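Local coordinates for protein putative phosphatase/phosphodiesterase MPN_349 (Mycoplasma pneumoniae M129, PDB 1T71) that probably hydrolyses phosphoester bonds, perhaps of 2',3'-cyclic nucleotides, as a di-iron enzyme of the YmdB-like family in the calcineurin clan, at residues A[19-22]-A[23-27]; A[40-43]-A[44-47]; A[50-53]-A[54-57]. All blocks are in the same frame, centred on the assembly; numbering follows the deposited sequence.

Contact 1: A[19-22]-A[23-27]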
ATOM      1  N   ARG A  19       8.854   6.921  -6.763  1.00 27.38           N
ATOM      2  CA  ARG A  19      10.173   6.380  -6.461  1.00 29.76           C
ATOM      3  C   ARG A  19      11.105   7.469  -5.948  1.00 28.34           C
ATOM      4  O   ARG A  19      11.773   7.293  -4.931  1.00 26.77           O
ATOM      5  CB  ARG A  19      10.771   5.722  -7.712  1.00 30.39           C
ATOM      6  CG  ARG A  19      10.961   4.219  -7.577  1.00 34.72           C
ATOM      7  CD  ARG A  19      11.509   3.594  -8.856  1.00 36.05           C
ATOM      8  NE  ARG A  19      10.452   3.424  -9.843  1.00 40.67           N
ATOM      9  CZ  ARG A  19      10.408   4.034 -11.020  1.00 37.76           C
ATOM     10  NH1 ARG A  19      11.372   4.868 -11.379  1.00 36.55           N
ATOM     11  NH2 ARG A  19       9.388   3.810 -11.834  1.00 37.96           N
ATOM     12  N   ASN A  20      11.132   8.599  -6.647  1.00 27.10           N
ATOM     13  CA  ASN A  20      11.997   9.709  -6.267  1.00 28.12           C
ATOM     14  C   ASN A  20      11.681  10.405  -4.951  1.00 27.83           C
ATOM     15  O   ASN A  20      12.592  10.724  -4.187  1.00 27.32           O
ATOM     16  CB  ASN A  20      12.036  10.742  -7.394  1.00 38.15           C
ATOM     17  CG  ASN A  20      12.869  10.276  -8.569  1.00 41.60           C
ATOM     18  OD1 ASN A  20      12.720  10.769  -9.687  1.00 44.45           O
ATOM     19  ND2 ASN A  20      13.764   9.321  -8.317  1.00 40.83           N
ATOM     20  N   ILE A  21      10.407  10.651  -4.666  1.00 27.44           N
ATOM     21  CA  ILE A  21      10.102  11.333  -3.420  1.00 27.18           C
ATOM     22  C   ILE A  21      10.391  10.428  -2.220  1.00 27.03           C
ATOM     23  O   ILE A  21      10.651  10.915  -1.122  1.00 26.31           O
ATOM     24  CB  ILE A  21       8.636  11.840  -3.385  1.00 25.34           C
ATOM     25  CG1 ILE A  21       8.447  12.770  -2.183  1.00 25.08           C
ATOM     26  CG2 ILE A  21       7.660  10.664  -3.333  1.00 24.04           C
ATOM     27  CD1 ILE A  21       7.122  13.520  -2.185  1.00 24.63           C
ATOM     28  N   ILE A  22      10.363   9.114  -2.433  1.00 24.15           N
ATOM     29  CA  ILE A  22      10.650   8.181  -1.349  1.00 26.86           C
ATOM     30  C   ILE A  22      12.160   8.121  -1.106  1.00 28.40           C
ATOM     31  O   ILE A  22      12.619   8.074   0.037  1.00 29.09           O
ATOM     32  CB  ILE A  22      10.127   6.760  -1.666  1.00 27.35           C
ATOM     33  CG1 ILE A  22       8.600   6.734  -1.553  1.00 28.20           C
ATOM     34  CG2 ILE A  22      10.763   5.744  -0.719  1.00 27.56           C
ATOM     35  CD1 ILE A  22       7.987   5.376  -1.788  1.00 27.15           C
ATOM     36  N   LYS A  23      12.931   8.123  -2.184  1.00 30.81           N
ATOM     37  CA  LYS A  23      14.382   8.077  -2.066  1.00 34.11           C
ATOM     38  C   LYS A  23      14.894   9.346  -1.386  1.00 33.55           C
ATOM     39  O   LYS A  23      15.797   9.293  -0.561  1.00 35.51           O
ATOM     40  CB  LYS A  23      15.027   7.935  -3.451  1.00 39.14           C
ATOM     41  CG  LYS A  23      16.539   7.784  -3.419  1.00 43.33           C
ATOM     42  CD  LYS A  23      16.941   6.681  -2.451  1.00 48.95           C
ATOM     43  CE  LYS A  23      18.450   6.477  -2.398  1.00 51.09           C
ATOM     44  NZ  LYS A  23      18.986   5.999  -3.701  1.00 54.04           N
ATOM     45  N   ASN A  24      14.299  10.481  -1.730  1.00 34.60           N
ATOM     46  CA  ASN A  24      14.701  11.770  -1.170  1.00 34.86           C
ATOM     47  C   ASN A  24      14.174  12.091   0.229  1.00 34.25           C
ATOM     48  O   ASN A  24      14.495  13.151   0.763  1.00 34.67           O
ATOM     49  CB  ASN A  24      14.264  12.901  -2.105  1.00 39.26           C
ATOM     50  CG  ASN A  24      14.939  12.844  -3.459  1.00 42.42           C
ATOM     51  OD1 ASN A  24      14.565  13.580  -4.372  1.00 47.22           O
ATOM     52  ND2 ASN A  24      15.939  11.978  -3.598  1.00 42.51           N
ATOM     53  N   ASN A  25      13.375  11.207   0.828  1.00 30.09           N
ATOM     54  CA  ASN A  25      12.823  11.511   2.150  1.00 29.63           C
ATOM     55  C   ASN A  25      12.798  10.386   3.179  1.00 29.01           C
ATOM     56  O   ASN A  25      12.663  10.646   4.373  1.00 29.26           O
ATOM     57  CB  ASN A  25      11.393  12.048   1.995  1.00 31.89           C
ATOM     58  CG  ASN A  25      11.340  13.376   1.269  1.00 31.31           C
ATOM     59  OD1 ASN A  25      11.606  14.424   1.851  1.00 33.38           O
ATOM     60  ND2 ASN A  25      11.005  13.336  -0.012  1.00 31.99           N
ATOM     61  N   LEU A  26      12.928   9.144   2.734  1.00 30.47           N
ATOM     62  CA  LEU A  26      12.854   8.018   3.656  1.00 31.76           C
ATOM     63  C   LEU A  26      13.849   8.083   4.817  1.00 32.22           C
ATOM     64  O   LEU A  26      13.488   7.811   5.966  1.00 31.69           O
ATOM     65  CB  LEU A  26      12.999   6.702   2.877  1.00 38.44           C
ATOM     66  CG  LEU A  26      12.535   5.410   3.557  1.00 39.36           C
ATOM     67  CD1 LEU A  26      13.577   4.943   4.545  1.00 43.33           C
ATOM     68  CD2 LEU A  26      11.202   5.646   4.254  1.00 38.83           C
ATOM     69  N   ALA A  27      15.095   8.446   4.528  1.00 30.06           N
ATOM     70  CA  ALA A  27      16.106   8.537   5.578  1.00 29.78           C
ATOM     71  C   ALA A  27      15.667   9.546   6.630  1.00 29.65           C
ATOM     72  O   ALA A  27      15.661   9.251   7.823  1.00 29.51           O
ATOM     73  CB  ALA A  27      17.453   8.954   4.986  1.00 27.69           C
TER

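Contact 2: A[40-43]-A[44-47]. With FE (Fe (III) ion), chain B; FE (Fe (III) ion), chain C.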
ATOM      1  N   VAL A  40       6.042  -0.795   2.472  1.00 23.41           N
ATOM      2  CA  VAL A  40       5.372  -0.007   1.446  1.00 22.65           C
ATOM      3  C   VAL A  40       4.614  -0.883   0.470  1.00 22.25           C
ATOM      4  O   VAL A  40       4.977  -2.031   0.235  1.00 21.79           O
ATOM      5  CB  VAL A  40       6.364   0.870   0.635  1.00 26.58           C
ATOM      6  CG1 VAL A  40       7.364   1.532   1.580  1.00 26.02           C
ATOM      7  CG2 VAL A  40       7.083   0.035  -0.425  1.00 25.76           C
ATOM      8  N   ASN A  41       3.530  -0.341  -0.069  1.00 22.40           N
ATOM      9  CA  ASN A  41       2.750  -1.043  -1.076  1.00 21.54           C
ATOM     10  C   ASN A  41       3.382  -0.489  -2.354  1.00 21.23           C
ATOM     11  O   ASN A  41       3.420   0.726  -2.547  1.00 20.06           O
ATOM     12  CB  ASN A  41       1.273  -0.651  -0.992  1.00 22.26           C
ATOM     13  CG  ASN A  41       0.431  -1.343  -2.040  1.00 22.46           C
ATOM     14  OD1 ASN A  41       0.714  -1.251  -3.233  1.00 22.19           O
ATOM     15  ND2 ASN A  41      -0.613  -2.046  -1.601  1.00 22.39           N
ATOM     16  N   ALA A  42       3.892  -1.370  -3.211  1.00 20.67           N
ATOM     17  CA  ALA A  42       4.564  -0.947  -4.440  1.00 21.47           C
ATOM     18  C   ALA A  42       3.874  -1.400  -5.719  1.00 20.87           C
ATOM     19  O   ALA A  42       4.503  -1.494  -6.774  1.00 20.49           O
ATOM     20  CB  ALA A  42       6.008  -1.461  -4.427  1.00 20.38           C
ATOM     21  N   GLU A  43       2.571  -1.641  -5.636  1.00 23.08           N
ATOM     22  CA  GLU A  43       1.816  -2.129  -6.784  1.00 24.04           C
ATOM     23  C   GLU A  43       1.797  -1.281  -8.058  1.00 24.86           C
ATOM     24  O   GLU A  43       1.432  -1.791  -9.116  1.00 27.39           O
ATOM     25  CB  GLU A  43       0.372  -2.427  -6.373  1.00 21.32           C
ATOM     26  CG  GLU A  43      -0.536  -1.220  -6.390  1.00 19.97           C
ATOM     27  CD  GLU A  43      -1.889  -1.540  -6.984  1.00 23.09           C
ATOM     28  OE1 GLU A  43      -2.668  -0.595  -7.195  1.00 20.15           O
ATOM     29  OE2 GLU A  43      -2.171  -2.734  -7.244  1.00 24.04           O
ATOM     30  N   ASN A  44       2.161  -0.002  -7.969  1.00 22.82           N
ATOM     31  CA  ASN A  44       2.168   0.882  -9.144  1.00 21.53           C
ATOM     32  C   ASN A  44       3.570   1.398  -9.483  1.00 22.10           C
ATOM     33  O   ASN A  44       3.723   2.315 -10.286  1.00 18.70           O
ATOM     34  CB  ASN A  44       1.263   2.094  -8.897  1.00 23.44           C
ATOM     35  CG  ASN A  44      -0.209   1.723  -8.798  1.00 24.72           C
ATOM     36  OD1 ASN A  44      -0.852   1.415  -9.800  1.00 26.34           O
ATOM     37  ND2 ASN A  44      -0.743   1.746  -7.588  1.00 20.64           N
ATOM     38  N   THR A  45       4.590   0.807  -8.873  1.00 24.69           N
ATOM     39  CA  THR A  45       5.957   1.258  -9.074  1.00 23.77           C
ATOM     40  C   THR A  45       6.466   1.438 -10.505  1.00 25.01           C
ATOM     41  O   THR A  45       6.896   2.533 -10.872  1.00 26.86           O
ATOM     42  CB  THR A  45       6.944   0.350  -8.316  1.00 19.69           C
ATOM     43  OG1 THR A  45       6.615   0.342  -6.920  1.00 19.13           O
ATOM     44  CG2 THR A  45       8.370   0.865  -8.487  1.00 13.67           C
ATOM     45  N   THR A  46       6.423   0.379 -11.307  1.00 22.69           N
ATOM     46  CA  THR A  46       6.933   0.422 -12.677  1.00 23.24           C
ATOM     47  C   THR A  46       5.912   0.865 -13.733  1.00 24.19           C
ATOM     48  O   THR A  46       4.986   0.126 -14.075  1.00 23.02           O
ATOM     49  CB  THR A  46       7.498  -0.956 -13.044  1.00 28.30           C
ATOM     50  OG1 THR A  46       8.460  -1.338 -12.050  1.00 28.57           O
ATOM     51  CG2 THR A  46       8.161  -0.931 -14.422  1.00 27.21           C
ATOM     52  N   HIS A  47       6.107   2.073 -14.257  1.00 26.42           N
ATOM     53  CA  HIS A  47       5.204   2.651 -15.253  1.00 27.40           C
ATOM     54  C   HIS A  47       3.744   2.635 -14.793  1.00 26.80           C
ATOM     55  O   HIS A  47       2.821   2.462 -15.595  1.00 26.64           O
ATOM     56  CB  HIS A  47       5.352   1.933 -16.599  1.00 30.94           C
ATOM     57  CG  HIS A  47       6.698   2.119 -17.228  1.00 33.09           C
ATOM     58  ND1 HIS A  47       7.677   1.150 -17.199  1.00 35.45           N
ATOM     59  CD2 HIS A  47       7.247   3.188 -17.849  1.00 34.77           C
ATOM     60  CE1 HIS A  47       8.773   1.614 -17.773  1.00 34.69           C
ATOM     61  NE2 HIS A  47       8.538   2.850 -18.176  1.00 38.02           N
TER
HETATM   62 FE    FE B 301      -2.648   1.520  -6.687  1.00 24.94          FE
HETATM   63 FE    FE C 302      -4.860  -0.745  -6.842  1.00 27.01          FE

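Contact 3: A[50-53]-A[54-57]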
ATOM      1  N   GLY A  50       2.699  -2.668 -11.442  1.00 21.53           N
ATOM      2  CA  GLY A  50       3.640  -3.733 -11.156  1.00 22.84           C
ATOM      3  C   GLY A  50       5.005  -3.265 -10.696  1.00 23.58           C
ATOM      4  O   GLY A  50       5.244  -2.064 -10.517  1.00 20.64           O
ATOM      5  N   LEU A  51       5.912  -4.223 -10.532  1.00 24.52           N
ATOM      6  CA  LEU A  51       7.257  -3.927 -10.051  1.00 24.09           C
ATOM      7  C   LEU A  51       8.335  -4.727 -10.783  1.00 24.83           C
ATOM      8  O   LEU A  51       8.319  -5.960 -10.768  1.00 26.22           O
ATOM      9  CB  LEU A  51       7.315  -4.229  -8.550  1.00 18.66           C
ATOM     10  CG  LEU A  51       8.604  -4.039  -7.750  1.00 19.46           C
ATOM     11  CD1 LEU A  51       8.993  -2.566  -7.703  1.00 19.56           C
ATOM     12  CD2 LEU A  51       8.385  -4.585  -6.342  1.00 17.98           C
ATOM     13  N   SER A  52       9.266  -4.023 -11.422  1.00 21.74           N
ATOM     14  CA  SER A  52      10.368  -4.666 -12.136  1.00 24.01           C
ATOM     15  C   SER A  52      11.433  -5.046 -11.109  1.00 23.87           C
ATOM     16  O   SER A  52      11.415  -4.544  -9.985  1.00 23.13           O
ATOM     17  CB  SER A  52      10.979  -3.701 -13.164  1.00 25.30           C
ATOM     18  OG  SER A  52      11.624  -2.613 -12.513  1.00 24.17           O
ATOM     19  N   LEU A  53      12.358  -5.925 -11.489  1.00 26.70           N
ATOM     20  CA  LEU A  53      13.428  -6.338 -10.578  1.00 27.12           C
ATOM     21  C   LEU A  53      14.264  -5.105 -10.285  1.00 26.94           C
ATOM     22  O   LEU A  53      14.655  -4.851  -9.146  1.00 26.94           O
ATOM     23  CB  LEU A  53      14.320  -7.394 -11.235  1.00 33.08           C
ATOM     24  CG  LEU A  53      15.091  -8.391 -10.357  1.00 35.46           C
ATOM     25  CD1 LEU A  53      16.470  -8.588 -10.970  1.00 36.87           C
ATOM     26  CD2 LEU A  53      15.211  -7.913  -8.920  1.00 34.67           C
ATOM     27  N   LYS A  54      14.543  -4.345 -11.338  1.00 26.51           N
ATOM     28  CA  LYS A  54      15.325  -3.126 -11.224  1.00 28.00           C
ATOM     29  C   LYS A  54      14.706  -2.225 -10.158  1.00 26.77           C
ATOM     30  O   LYS A  54      15.390  -1.762  -9.251  1.00 26.12           O
ATOM     31  CB  LYS A  54      15.347  -2.390 -12.570  1.00 45.07           C
ATOM     32  CG  LYS A  54      16.229  -1.143 -12.597  1.00 48.69           C
ATOM     33  CD  LYS A  54      16.058  -0.344 -13.894  1.00 52.64           C
ATOM     34  CE  LYS A  54      14.615   0.166 -14.031  1.00 58.49           C
ATOM     35  NZ  LYS A  54      14.376   1.004 -15.252  1.00 61.07           N
ATOM     36  N   HIS A  55      13.402  -1.994 -10.257  1.00 25.96           N
ATOM     37  CA  HIS A  55      12.731  -1.132  -9.298  1.00 25.69           C
ATOM     38  C   HIS A  55      12.606  -1.740  -7.907  1.00 26.57           C
ATOM     39  O   HIS A  55      12.574  -1.014  -6.908  1.00 25.92           O
ATOM     40  CB  HIS A  55      11.379  -0.711  -9.866  1.00 25.19           C
ATOM     41  CG  HIS A  55      11.503   0.214 -11.037  1.00 24.54           C
ATOM     42  ND1 HIS A  55      10.514   0.368 -11.983  1.00 25.38           N
ATOM     43  CD2 HIS A  55      12.516   1.029 -11.418  1.00 25.04           C
ATOM     44  CE1 HIS A  55      10.911   1.235 -12.897  1.00 24.97           C
ATOM     45  NE2 HIS A  55      12.122   1.652 -12.577  1.00 26.47           N
ATOM     46  N   TYR A  56      12.557  -3.067  -7.833  1.00 25.25           N
ATOM     47  CA  TYR A  56      12.472  -3.724  -6.542  1.00 26.09           C
ATOM     48  C   TYR A  56      13.770  -3.460  -5.787  1.00 27.71           C
ATOM     49  O   TYR A  56      13.758  -3.168  -4.591  1.00 28.38           O
ATOM     50  CB  TYR A  56      12.259  -5.229  -6.707  1.00 29.65           C
ATOM     51  CG  TYR A  56      12.636  -6.027  -5.475  1.00 31.20           C
ATOM     52  CD1 TYR A  56      13.947  -6.479  -5.283  1.00 31.64           C
ATOM     53  CD2 TYR A  56      11.700  -6.289  -4.477  1.00 30.23           C
ATOM     54  CE1 TYR A  56      14.313  -7.170  -4.124  1.00 29.57           C
ATOM     55  CE2 TYR A  56      12.058  -6.974  -3.315  1.00 31.13           C
ATOM     56  CZ  TYR A  56      13.363  -7.408  -3.145  1.00 29.91           C
ATOM     57  OH  TYR A  56      13.711  -8.061  -1.985  1.00 31.42           O
ATOM     58  N   GLU A  57      14.898  -3.553  -6.484  1.00 27.22           N
ATOM     59  CA  GLU A  57      16.175  -3.302  -5.825  1.00 28.29           C
ATOM     60  C   GLU A  57      16.300  -1.820  -5.474  1.00 27.07           C
ATOM     61  O   GLU A  57      16.848  -1.471  -4.430  1.00 27.24           O
ATOM     62  CB  GLU A  57      17.343  -3.775  -6.703  1.00 37.73           C
ATOM     63  CG  GLU A  57      17.444  -5.308  -6.815  1.00 41.59           C
ATOM     64  CD  GLU A  57      17.601  -6.019  -5.456  1.00 45.79           C
ATOM     65  OE1 GLU A  57      17.576  -7.274  -5.429  1.00 47.25           O
ATOM     66  OE2 GLU A  57      17.762  -5.337  -4.416  1.00 46.97           O
TER

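Contact 1: A[19-22]-A[23-27]
Asn25 turns its carboxamide back over the end of the helix that Ile21 belongs to, and ND2 donates to Ile21 O at 2.7 Å. The bond is nearly straight (172°) and lies in the carbonyl plane, on a lone pair of the acceptor; the oxygen also sits almost within the amide plane. Ile21 CG1 packs beside this bond, 3.4 Å from Asn25 ND2. Asn25 CG stands beside its own backbone N (chi1 -65°), which brings the amide toward the preceding turn. Asparagine suits the place because its short side chain carries an N-H that can reach a carbonyl of the last helical turn.

Backbone bonds do the rest of the polar work. Lys23 N donates to Arg19 O at 3.1 Å and Asn24 N to Asn20 O at 3.0 Å. Ile22 O is shared: Leu26 N binds it at 2.9 Å, while Asn25 N makes a weak bond of 3.3 Å.

Apolar contact within the turn is slight, Ile22 CG2 standing 4.3 Å from Leu26 CB. The two isoleucines serve mainly the surrounding core, where both meet Leu243 of strand 241-249. Lys23 reaches the other way, to a salt bridge with Glu61 on helix 53-62, and Arg19 packs on Phe58 of that helix while its guanidinium NH2 bonds Thr45 O.

The arrangement is a break between two consecutive helices, 15-23 and 26-33, with Asn25 at the N-cap position of the second although its side chain serves the first. It lies on the connection between parallel strands 6-10 and 37-41 of the central sheet.

Contact 2: A[40-43]-A[44-47]
Thr45 grips the carbonyl of Ala42 twice, through its backbone N at 3.1 Å and its hydroxyl OG1 at 2.8 Å. Both donors approach Ala42 O from the same face of its plane, N from well above it and OG1 at a shallower tilt. Threonine fits because its beta-hydroxyl can donate to the carbonyl that its own N-H already holds in the type I turn 42-45, and chi1 of -58° places OG1 there. Ala42 CB, a small methyl, fits tightly at 3.1 Å from Thr45 OG1. Just before the turn, Asn41 OD1 accepts from Glu43 N in an Asx turn.

At the metal side Glu43 and Asn44 run alongside each other, pointing the same way, with carboxylate and amide planes 83° apart. Their direct link is loose: a weak bond from Asn44 ND2 to Glu43 OE1 (3.1 Å, 129°) is doubtful, since ND2 is modelled 2.1 Å from the iron of chain B and amides normally coordinate through oxygen, leaving the N/O assignment uncertain. Glu43 OE1 bridges both iron ions at 2.2 Å each; OE2 turns to His72 N. Thr46 is still buried; only by His47 does this segment reach solvent.

A single carboxylate oxygen shared by two iron ions holds them as one dinuclear centre, completed by Asp12, Asn71, His158, His183 and His185, consistent with metal-assisted phosphoester hydrolysis.

Contact 3: A[50-53]-A[54-57]
Ser52 forms the N-cap of helix 53-62: its OG accepts from His55 N at 2.9 Å, with an N-H...O angle of 160°. The same residue begins the helical bonding through its carbonyl, Ser52 O receiving Tyr56 N at 2.8 Å, and Leu53 O follows by taking Glu57 N. Serine suits the position because its hydroxyl lies one carbon from the backbone and can replace the carbonyl that a preceding turn would have supplied. Its OG sits between the backbone N and the carbonyl carbon (chi1 67°), which turns it toward the first helical turn.

From there OG also lies over one face of the His55 imidazole, 3.2 Å from CG. The histidine's ND1 is hydrogen-bonded to Thr46 OG1, and that hydroxyl pairs with Ser52 N as well, so the cap and the ring are tied to the same threonine of the preceding loop.

On the buried side Leu51 can be followed outward. CB itself makes no close contact with 54-57; CG, anti to the backbone N, comes 4.0 Å from Tyr56 CB. There the side chain forks. CD1 turns in against the helix backbone, 3.6 Å from Tyr56 N, and touches His55 CB as well; CD2 runs to Tyr56 CB and ends at the edge of the phenol ring, near its plane. A branched aliphatic residue is apt here, since its two methyls cover the first turn while the side chain also touches Val83 of helix 80-83 and Ile67 of strand 66-68.

Leu53 crosses the tyrosine too, alongside the Glu57 chain with which it points the same way. The Tyr56 hydroxyl goes on to Asp88. At the ring itself, Leu53 CD2 comes obliquely to 4.1 Å from Tyr56 CD1.

Contact 2 is the hub, carrying the iron ligands, while contacts 1 and 3 lie about 14 and 8 Å from it, centre to centre. From contact 1, Arg19 NH2 probably donates to Thr45 O at 3.0 Å, and the same nitrogen packs on His55 CE1 of contact 3 at 3.2 Å. Between contacts 2 and 3 the loop folds back on itself: Gly50 N probably bonds Glu43 O at 2.8 Å, and Thr45 CG2 packs 3.6 Å from Leu51 CD1. The Glu43-Asn44 metal loop is thus tied to two neighbouring helices, 15-23 and 53-62, with the side chains of Ile22 and Leu51 each about 12 Å from an iron.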